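Terminase large subunit (Thermus phage G20c, PDB 5M1P) packages viral DNA into empty procapsids as an ATP-driven motor and cuts the genome with a metal-dependent nuclease domain to start and end packaging. Local coordinates at residues D101-A104 with E105-A109; P118-S121 with S122-E126; D176-V179 with M180-L184. One frame throughout, in Å; residues are numbered along the deposited sequence.

Contact 1. Residues D101-A104 with E105-A109; sequences DAIA and EELDA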
ATOM      1  N   ASP A 101     -10.597 -12.758 -12.279  1.00 18.54           N
ATOM      2  CA  ASP A 101     -11.101 -13.972 -11.625  1.00 18.85           C
ATOM      3  C   ASP A 101     -10.005 -14.825 -10.976  1.00 18.21           C
ATOM      4  O   ASP A 101     -10.226 -15.395  -9.903  1.00 17.63           O
ATOM      5  CB  ASP A 101     -11.890 -14.837 -12.620  1.00 20.06           C
ATOM      6  CG  ASP A 101     -13.245 -14.243 -12.986  1.00 21.04           C
ATOM      7  OD1 ASP A 101     -13.537 -13.086 -12.611  1.00 22.87           O
ATOM      8  OD2 ASP A 101     -14.026 -14.942 -13.666  1.00 22.72           O
ATOM      9  N   ALA A 102      -8.836 -14.908 -11.611  1.00 17.41           N
ATOM     10  CA  ALA A 102      -7.783 -15.806 -11.132  1.00 16.57           C
ATOM     11  C   ALA A 102      -7.227 -15.397  -9.760  1.00 16.24           C
ATOM     12  O   ALA A 102      -7.068 -16.251  -8.895  1.00 16.21           O
ATOM     13  CB  ALA A 102      -6.665 -15.929 -12.156  1.00 16.46           C
ATOM     14  N   ILE A 103      -6.943 -14.109  -9.559  1.00 16.01           N
ATOM     15  CA  ILE A 103      -6.475 -13.631  -8.247  1.00 16.12           C
ATOM     16  C   ILE A 103      -7.571 -13.815  -7.186  1.00 16.18           C
ATOM     17  O   ILE A 103      -7.285 -14.273  -6.086  1.00 15.75           O
ATOM     18  CB  ILE A 103      -5.982 -12.161  -8.277  1.00 16.26           C
ATOM     19  CG1 ILE A 103      -4.658 -12.066  -9.042  1.00 16.68           C
ATOM     20  CG2 ILE A 103      -5.795 -11.612  -6.852  1.00 15.95           C
ATOM     21  CD1 ILE A 103      -4.239 -10.652  -9.377  1.00 17.14           C
ATOM     22  N   ALA A 104      -8.813 -13.463  -7.521  1.00 16.84           N
ATOM     23  CA  ALA A 104      -9.929 -13.583  -6.573  1.00 17.17           C
ATOM     24  C   ALA A 104     -10.101 -15.033  -6.121  1.00 17.43           C
ATOM     25  O   ALA A 104     -10.210 -15.310  -4.925  1.00 17.13           O
ATOM     26  CB  ALA A 104     -11.219 -13.058  -7.182  1.00 17.35           C
ATOM     27  N   GLU A 105     -10.083 -15.953  -7.085  1.00 17.69           N
ATOM     28  CA  GLU A 105     -10.175 -17.383  -6.786  1.00 18.09           C
ATOM     29  C   GLU A 105      -8.968 -17.887  -5.996  1.00 17.01           C
ATOM     30  O   GLU A 105      -9.129 -18.715  -5.103  1.00 16.99           O
ATOM     31  CB  GLU A 105     -10.339 -18.200  -8.072  1.00 19.43           C
ATOM     32  CG  GLU A 105     -11.700 -18.018  -8.733  1.00 21.01           C
ATOM     33  CD  GLU A 105     -11.724 -18.438 -10.190  1.00 22.00           C
ATOM     34  OE1 GLU A 105     -12.625 -17.974 -10.922  1.00 23.16           O
ATOM     35  OE2 GLU A 105     -10.847 -19.226 -10.611  1.00 23.02           O
ATOM     36  N   GLU A 106      -7.775 -17.382  -6.326  1.00 16.29           N
ATOM     37  CA  GLU A 106      -6.535 -17.800  -5.669  1.00 16.27           C
ATOM     38  C   GLU A 106      -6.458 -17.342  -4.216  1.00 15.20           C
ATOM     39  O   GLU A 106      -5.973 -18.078  -3.374  1.00 14.73           O
ATOM     40  CB  GLU A 106      -5.300 -17.308  -6.439  1.00 17.27           C
ATOM     41  CG  GLU A 106      -4.959 -18.169  -7.649  1.00 18.43           C
ATOM     42  CD  GLU A 106      -4.130 -17.464  -8.716  1.00 20.08           C
ATOM     43  OE1 GLU A 106      -3.468 -16.440  -8.429  1.00 21.84           O
ATOM     44  OE2 GLU A 106      -4.133 -17.953  -9.866  1.00 20.66           O
ATOM     45  N   LEU A 107      -6.941 -16.139  -3.918  1.00 14.12           N
ATOM     46  CA  LEU A 107      -7.004 -15.664  -2.525  1.00 14.25           C
ATOM     47  C   LEU A 107      -7.830 -16.617  -1.665  1.00 14.30           C
ATOM     48  O   LEU A 107      -7.423 -16.952  -0.564  1.00 13.69           O
ATOM     49  CB  LEU A 107      -7.565 -14.238  -2.430  1.00 14.32           C
ATOM     50  CG  LEU A 107      -6.675 -13.106  -2.960  1.00 14.56           C
ATOM     51  CD1 LEU A 107      -7.478 -11.819  -3.045  1.00 14.33           C
ATOM     52  CD2 LEU A 107      -5.443 -12.909  -2.092  1.00 14.79           C
ATOM     53  N   ASP A 108      -8.977 -17.055  -2.182  1.00 14.72           N
ATOM     54  CA  ASP A 108      -9.840 -17.998  -1.472  1.00 15.74           C
ATOM     55  C   ASP A 108      -9.252 -19.414  -1.474  1.00 15.28           C
ATOM     56  O   ASP A 108      -9.150 -20.037  -0.413  1.00 16.07           O
ATOM     57  CB  ASP A 108     -11.262 -17.975  -2.045  1.00 16.45           C
ATOM     58  CG  ASP A 108     -11.960 -16.645  -1.820  1.00 17.35           C
ATOM     59  OD1 ASP A 108     -11.725 -16.011  -0.768  1.00 17.52           O
ATOM     60  OD2 ASP A 108     -12.736 -16.218  -2.707  1.00 18.38           O
ATOM     61  N   ALA A 109      -8.821 -19.896  -2.638  1.00 15.41           N
ATOM     62  CA  ALA A 109      -8.251 -21.244  -2.758  1.00 15.49           C
ATOM     63  C   ALA A 109      -7.004 -21.458  -1.892  1.00 15.30           C
ATOM     64  O   ALA A 109      -6.816 -22.536  -1.321  1.00 16.29           O
ATOM     65  CB  ALA A 109      -7.961 -21.578  -4.214  1.00 15.67           C
TER
HETATM   66  O   HOH W   1     -11.919 -13.729  -3.501  1.00 24.23           O
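Helix 101-109 is the crossover helix of a beta-alpha-beta unit, between strands 91-94 and 114-116, and its first turns are joined where Asp101 to Ala104 meet Glu105 to Asp108. Three backbone bonds of ordinary length start the helix: Glu105 N to Asp101 O, Glu106 N to Ala102 O and Leu107 N to Ile103 O. The fourth is stretched and weak, with Asp108 N 3.5 Å from Ala104 O. A water takes up part of that carbonyl. It donates to Ala104 O at 2.7 Å and to Asp108 OD2 at 2.7 Å, so it bridges the backbone and the carboxylate one turn on. The other carboxylate oxygen, Asp108 OD1, is hydrogen-bonded to Tyr114 OH, at the start of the next strand. Both oxygens of Asp108 are thus engaged, which should limit rotation of the carboxylate.

On the buried side, Ile103 and Leu107 lie side by side and point the same way. With chi1 at -71°, Ile103 holds CG1 beside its backbone N and leaves the CG2 branch to meet Leu107 CD1 at 4.2 Å. Ile103 also packs on Trp73 and Phe43, and Leu107 on Ile112. Asp101 and Glu105 lie on the exposed side. The extended Glu105 chain runs back past Asp101 O, its OE1 3.6 Å from Asp101 CB. The two carboxylates come near each other, with Asp101 OD2 4.3 Å from Glu105 OE1. This closeness of like charges may slightly raise the pKa of one of them. Glu106 reaches back over Ala102 and lies between this helix and helix 73-86, where it touches Ser74 and Val77.

An apolar i to i+4 pair on one face and acidic groups on another make this an amphipathic helix, here the crossover of a beta-alpha-beta unit in an RNase H-like domain.

Contact 2. Residues P118-S121 with S122-E126; sequences PVKS and SSVKE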
ATOM      1  N   PRO A 118     -12.236  -2.926  -2.368  1.00  9.55           N
ATOM      2  CA  PRO A 118     -12.100  -2.560  -3.780  1.00  9.69           C
ATOM      3  C   PRO A 118     -12.056  -1.053  -3.978  1.00  9.73           C
ATOM      4  O   PRO A 118     -12.955  -0.342  -3.521  1.00  9.99           O
ATOM      5  CB  PRO A 118     -13.353  -3.158  -4.426  1.00  9.84           C
ATOM      6  CG  PRO A 118     -14.333  -3.296  -3.329  1.00 10.07           C
ATOM      7  CD  PRO A 118     -13.545  -3.541  -2.083  1.00  9.91           C
ATOM      8  N   VAL A 119     -11.024  -0.585  -4.667  1.00  9.55           N
ATOM      9  CA  VAL A 119     -10.851   0.851  -4.902  1.00 10.30           C
ATOM     10  C   VAL A 119     -11.607   1.157  -6.189  1.00 10.40           C
ATOM     11  O   VAL A 119     -11.033   1.318  -7.271  1.00 11.12           O
ATOM     12  CB  VAL A 119      -9.370   1.270  -4.922  1.00 10.62           C
ATOM     13  CG1 VAL A 119      -9.257   2.778  -5.098  1.00 10.86           C
ATOM     14  CG2 VAL A 119      -8.676   0.867  -3.616  1.00 10.70           C
ATOM     15  N   LYS A 120     -12.924   1.233  -6.029  1.00 10.67           N
ATOM     16  CA  LYS A 120     -13.855   1.117  -7.156  1.00 11.23           C
ATOM     17  C   LYS A 120     -14.388   2.439  -7.665  1.00 11.70           C
ATOM     18  O   LYS A 120     -15.184   2.468  -8.614  1.00 12.15           O
ATOM     19  CB  LYS A 120     -15.020   0.199  -6.775  1.00 11.38           C
ATOM     20  CG  LYS A 120     -15.907   0.693  -5.637  1.00 11.91           C
ATOM     21  CD  LYS A 120     -16.870  -0.395  -5.183  1.00 12.51           C
ATOM     22  CE  LYS A 120     -18.037  -0.548  -6.149  1.00 13.13           C
ATOM     23  NZ  LYS A 120     -19.086   0.469  -5.869  1.00 13.67           N
ATOM     24  N   SER A 121     -13.955   3.533  -7.049  1.00 12.19           N
ATOM     25  CA  SER A 121     -14.341   4.872  -7.477  1.00 12.76           C
ATOM     26  C   SER A 121     -13.372   5.897  -6.940  1.00 13.23           C
ATOM     27  O   SER A 121     -12.601   5.625  -6.014  1.00 12.32           O
ATOM     28  CB  SER A 121     -15.736   5.216  -6.965  1.00 12.96           C
ATOM     29  OG  SER A 121     -15.725   5.367  -5.560  1.00 13.22           O
ATOM     30  N   SER A 122     -13.457   7.097  -7.500  1.00 13.64           N
ATOM     31  CA  SER A 122     -12.699   8.225  -6.990  1.00 14.55           C
ATOM     32  C   SER A 122     -13.096   8.539  -5.546  1.00 14.51           C
ATOM     33  O   SER A 122     -12.240   8.925  -4.753  1.00 14.05           O
ATOM     34  CB  SER A 122     -12.894   9.441  -7.893  1.00 15.33           C
ATOM     35  OG  SER A 122     -14.250   9.835  -7.919  1.00 16.75           O
ATOM     36  N   SER A 123     -14.369   8.330  -5.192  1.00 14.99           N
ATOM     37  CA  SER A 123     -14.846   8.539  -3.814  1.00 15.22           C
ATOM     38  C   SER A 123     -14.154   7.627  -2.793  1.00 14.43           C
ATOM     39  O   SER A 123     -13.728   8.077  -1.723  1.00 14.12           O
ATOM     40  CB  SER A 123     -16.364   8.336  -3.724  1.00 16.47           C
ATOM     41  OG  SER A 123     -16.830   8.605  -2.418  1.00 18.73           O
ATOM     42  N   VAL A 124     -14.054   6.345  -3.123  1.00 13.41           N
ATOM     43  CA  VAL A 124     -13.366   5.376  -2.254  1.00 13.02           C
ATOM     44  C   VAL A 124     -11.886   5.738  -2.140  1.00 12.60           C
ATOM     45  O   VAL A 124     -11.304   5.722  -1.049  1.00 11.77           O
ATOM     46  CB  VAL A 124     -13.522   3.937  -2.791  1.00 13.37           C
ATOM     47  CG1 VAL A 124     -12.625   2.954  -2.040  1.00 13.72           C
ATOM     48  CG2 VAL A 124     -14.978   3.505  -2.690  1.00 13.57           C
ATOM     49  N   LYS A 125     -11.280   6.056  -3.276  1.00 12.50           N
ATOM     50  CA  LYS A 125      -9.872   6.447  -3.307  1.00 12.77           C
ATOM     51  C   LYS A 125      -9.634   7.665  -2.422  1.00 12.57           C
ATOM     52  O   LYS A 125      -8.657   7.700  -1.673  1.00 11.77           O
ATOM     53  CB  LYS A 125      -9.429   6.733  -4.741  1.00 13.53           C
ATOM     54  CG  LYS A 125      -7.960   7.096  -4.895  1.00 14.65           C
ATOM     55  CD  LYS A 125      -7.538   7.070  -6.351  1.00 15.21           C
ATOM     56  CE  LYS A 125      -7.267   5.652  -6.828  1.00 16.27           C
ATOM     57  NZ  LYS A 125      -6.933   5.599  -8.272  1.00 17.19           N
ATOM     58  N   GLU A 126     -10.528   8.648  -2.492  1.00 13.11           N
ATOM     59  CA  GLU A 126     -10.353   9.883  -1.720  1.00 14.35           C
ATOM     60  C   GLU A 126     -10.455   9.645  -0.220  1.00 14.00           C
ATOM     61  O   GLU A 126      -9.714  10.252   0.545  1.00 12.84           O
ATOM     62  CB  GLU A 126     -11.322  10.965  -2.209  1.00 16.06           C
ATOM     63  CG  GLU A 126     -10.895  11.559  -3.544  1.00 18.32           C
ATOM     64  CD  GLU A 126     -12.045  12.044  -4.416  1.00 20.29           C
ATOM     65  OE1 GLU A 126     -13.119  12.420  -3.893  1.00 21.88           O
ATOM     66  OE2 GLU A 126     -11.855  12.042  -5.648  1.00 22.74           O
TER
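Ser121 is the N-cap of helix 122-137, reached from Val119, the centre of an inverse gamma turn, and Ser121 O accepts from Lys125 N at 3.1 Å. The Ser121 side chain provides the cap. With chi1 at 69°, OG lies between the backbone N and the carbonyl carbon, and from there it turns to the open end of the helix. OG accepts from Val124 N at 3.1 Å, with a nearly straight N-H...O angle of 167°.

Val124 covers this turn with its two methyl branches. CG2 lies 3.5 Å from Ser121 OG and also nears Lys120 CG. CG1 reaches back into the loop, 3.6 Å from Pro118 O, and lies close to Val119 CA. Lys125 uses the aliphatic part of its chain. It crosses Val119 at about a right angle, with Val119 CG1 3.9 Å from Lys125 CE and 4.0 Å from Lys125 CB. The bend at chi3 (-80°) brings CE back beside that methyl.

The loop is tied to the nuclease site by Val119 N, which is hydrogen-bonded to Asp95 OD1. Asp95 is a probable ligand of the second catalytic magnesium. The cap satisfies an amide of the first helical turn, and the bond from Val119 N would help hold the Asp95 carboxylate in orientation.

Contact 3. Residues D176-V179 with M180-L184; sequences DDIV and MSLAL. With CA (calcium ion), chain C.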
ATOM      1  N   ASP A 176       1.300   4.923  -8.892  1.00  9.93           N
ATOM      2  CA  ASP A 176       0.761   5.144  -7.546  1.00 10.36           C
ATOM      3  C   ASP A 176       0.579   3.861  -6.738  1.00  9.34           C
ATOM      4  O   ASP A 176      -0.124   3.885  -5.731  1.00  9.86           O
ATOM      5  CB  ASP A 176      -0.553   5.938  -7.609  1.00 11.58           C
ATOM      6  CG  ASP A 176      -1.681   5.166  -8.259  1.00 12.54           C
ATOM      7  OD1 ASP A 176      -1.483   4.003  -8.642  1.00 13.90           O
ATOM      8  OD2 ASP A 176      -2.785   5.745  -8.381  1.00 14.67           O
ATOM      9  N   ASP A 177       1.241   2.775  -7.138  1.00  9.09           N
ATOM     10  CA  ASP A 177       1.011   1.474  -6.489  1.00  9.23           C
ATOM     11  C   ASP A 177       1.465   1.500  -5.035  1.00  8.56           C
ATOM     12  O   ASP A 177       0.855   0.859  -4.183  1.00  8.33           O
ATOM     13  CB  ASP A 177       1.746   0.336  -7.204  1.00  9.72           C
ATOM     14  CG  ASP A 177       1.671   0.441  -8.698  1.00 10.08           C
ATOM     15  OD1 ASP A 177       2.573   1.074  -9.288  1.00 10.29           O
ATOM     16  OD2 ASP A 177       0.711  -0.089  -9.292  1.00 11.75           O
ATOM     17  N   ILE A 178       2.560   2.211  -4.768  1.00  8.02           N
ATOM     18  CA  ILE A 178       3.069   2.325  -3.395  1.00  7.98           C
ATOM     19  C   ILE A 178       2.106   3.170  -2.558  1.00  7.62           C
ATOM     20  O   ILE A 178       1.737   2.810  -1.438  1.00  7.84           O
ATOM     21  CB  ILE A 178       4.474   2.950  -3.331  1.00  7.95           C
ATOM     22  CG1 ILE A 178       5.493   2.097  -4.102  1.00  7.81           C
ATOM     23  CG2 ILE A 178       4.913   3.155  -1.875  1.00  8.21           C
ATOM     24  CD1 ILE A 178       6.815   2.790  -4.334  1.00  7.91           C
ATOM     25  N   VAL A 179       1.671   4.288  -3.124  1.00  7.56           N
ATOM     26  CA  VAL A 179       0.729   5.181  -2.442  1.00  7.88           C
ATOM     27  C   VAL A 179      -0.524   4.419  -2.028  1.00  8.06           C
ATOM     28  O   VAL A 179      -0.967   4.492  -0.881  1.00  7.71           O
ATOM     29  CB  VAL A 179       0.349   6.392  -3.334  1.00  8.00           C
ATOM     30  CG1 VAL A 179      -0.678   7.271  -2.636  1.00  8.01           C
ATOM     31  CG2 VAL A 179       1.595   7.211  -3.680  1.00  8.18           C
ATOM     32  N   MET A 180      -1.081   3.675  -2.976  1.00  8.37           N
ATOM     33  CA  MET A 180      -2.308   2.952  -2.731  1.00  8.89           C
ATOM     34  C   MET A 180      -2.127   1.808  -1.734  1.00  8.44           C
ATOM     35  O   MET A 180      -2.977   1.624  -0.869  1.00  8.12           O
ATOM     36  CB  MET A 180      -2.918   2.458  -4.048  1.00  9.95           C
ATOM     37  CG  MET A 180      -3.439   3.582  -4.945  1.00 11.13           C
ATOM     38  SD  MET A 180      -4.453   4.822  -4.119  1.00 13.53           S
ATOM     39  CE  MET A 180      -5.728   3.831  -3.353  1.00 13.36           C
ATOM     40  N   SER A 181      -1.027   1.068  -1.842  1.00  8.27           N
ATOM     41  CA  SER A 181      -0.729   0.008  -0.880  1.00  8.15           C
ATOM     42  C   SER A 181      -0.624   0.562   0.542  1.00  7.91           C
ATOM     43  O   SER A 181      -1.195   0.004   1.474  1.00  7.68           O
ATOM     44  CB  SER A 181       0.552  -0.711  -1.290  1.00  8.32           C
ATOM     45  OG  SER A 181       0.934  -1.665  -0.314  1.00  8.83           O
ATOM     46  N   LEU A 182       0.085   1.669   0.690  1.00  7.86           N
ATOM     47  CA  LEU A 182       0.183   2.328   1.995  1.00  7.81           C
ATOM     48  C   LEU A 182      -1.178   2.793   2.507  1.00  7.93           C
ATOM     49  O   LEU A 182      -1.491   2.624   3.677  1.00  8.12           O
ATOM     50  CB  LEU A 182       1.156   3.509   1.945  1.00  7.97           C
ATOM     51  CG  LEU A 182       2.626   3.162   1.749  1.00  8.14           C
ATOM     52  CD1 LEU A 182       3.389   4.442   1.462  1.00  8.20           C
ATOM     53  CD2 LEU A 182       3.227   2.421   2.936  1.00  8.29           C
ATOM     54  N   ALA A 183      -1.992   3.362   1.623  1.00  7.77           N
ATOM     55  CA  ALA A 183      -3.319   3.829   2.018  1.00  8.00           C
ATOM     56  C   ALA A 183      -4.223   2.663   2.446  1.00  8.05           C
ATOM     57  O   ALA A 183      -4.968   2.772   3.421  1.00  8.44           O
ATOM     58  CB  ALA A 183      -3.962   4.610   0.885  1.00  8.12           C
ATOM     59  N   LEU A 184      -4.139   1.546   1.728  1.00  8.13           N
ATOM     60  CA  LEU A 184      -4.876   0.329   2.095  1.00  8.18           C
ATOM     61  C   LEU A 184      -4.471  -0.163   3.479  1.00  8.19           C
ATOM     62  O   LEU A 184      -5.337  -0.490   4.281  1.00  8.65           O
ATOM     63  CB  LEU A 184      -4.670  -0.759   1.056  1.00  8.29           C
ATOM     64  CG  LEU A 184      -5.385  -0.490  -0.280  1.00  8.19           C
ATOM     65  CD1 LEU A 184      -4.775  -1.335  -1.375  1.00  8.48           C
ATOM     66  CD2 LEU A 184      -6.888  -0.739  -0.183  1.00  8.46           C
TER
HETATM   67 CA    CA C 501      -0.516  -2.162  -9.103  0.85 12.10          CA
HETATM   68  O   HOH W   2      -2.333  -0.883  -9.800  1.00 18.07           O
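Asp177 OD2 binds the calcium ion at 2.4 Å, and a water binds it at 2.3 Å. Asp42, Asp48 and the backbone oxygens of Phe43 and Tyr49 complete the site. Asp177 is the first residue of helix 177-186. With chi1 at -41°, CG stands beside the backbone N, and this places the carboxylate at the metal.

The backbone behind it is regular. Asp177 O accepts from Ser181 N at 3.0 Å, and Asp176 O accepts from Met180 N at 2.9 Å. Ser181 OG is hydrogen-bonded to Ser53 OG and Gly40 O, tying the helix to the central sheet. Val179 N is hydrogen-bonded to Glu152 OE1, and Ile178 N makes a weak bond to the same oxygen.

Further out, Ile178 CG2 lies 3.9 Å from Leu182 CD1, the two side chains parallel against strand 49-56. With chi1 at -68°, Met180 CG stands beside its backbone N and lies 4.1 Å from Asp176 CG.

Magnesium is the likely natural cofactor. Asp177 OD2 supplies the metal bond, while the bonds of Ser181 OG and Glu152 fix the helix that carries it.

Along the chain the three contacts come in series, neither nested nor crossed. Each is local and closes only a helical turn or a cap. Contact 1 lies in the helix between strands 91-94 and 114-116, at one edge of the main sheet. The chain then passes through strand 114-116 into contact 2, which starts helix 122-137. Contact 3 follows much later, in helix 177-186. Contacts 2 and 3 touch: Lys125 CE meets Met180 SD at 4.0 Å, and Val119 CG2 meets Leu184 CD2 at 4.2 Å. They join helix 177-186 to helix 122-137 and to the loop before it, near the metal site. Contact 1 stands apart, its centre about 21 Å from that of contact 3.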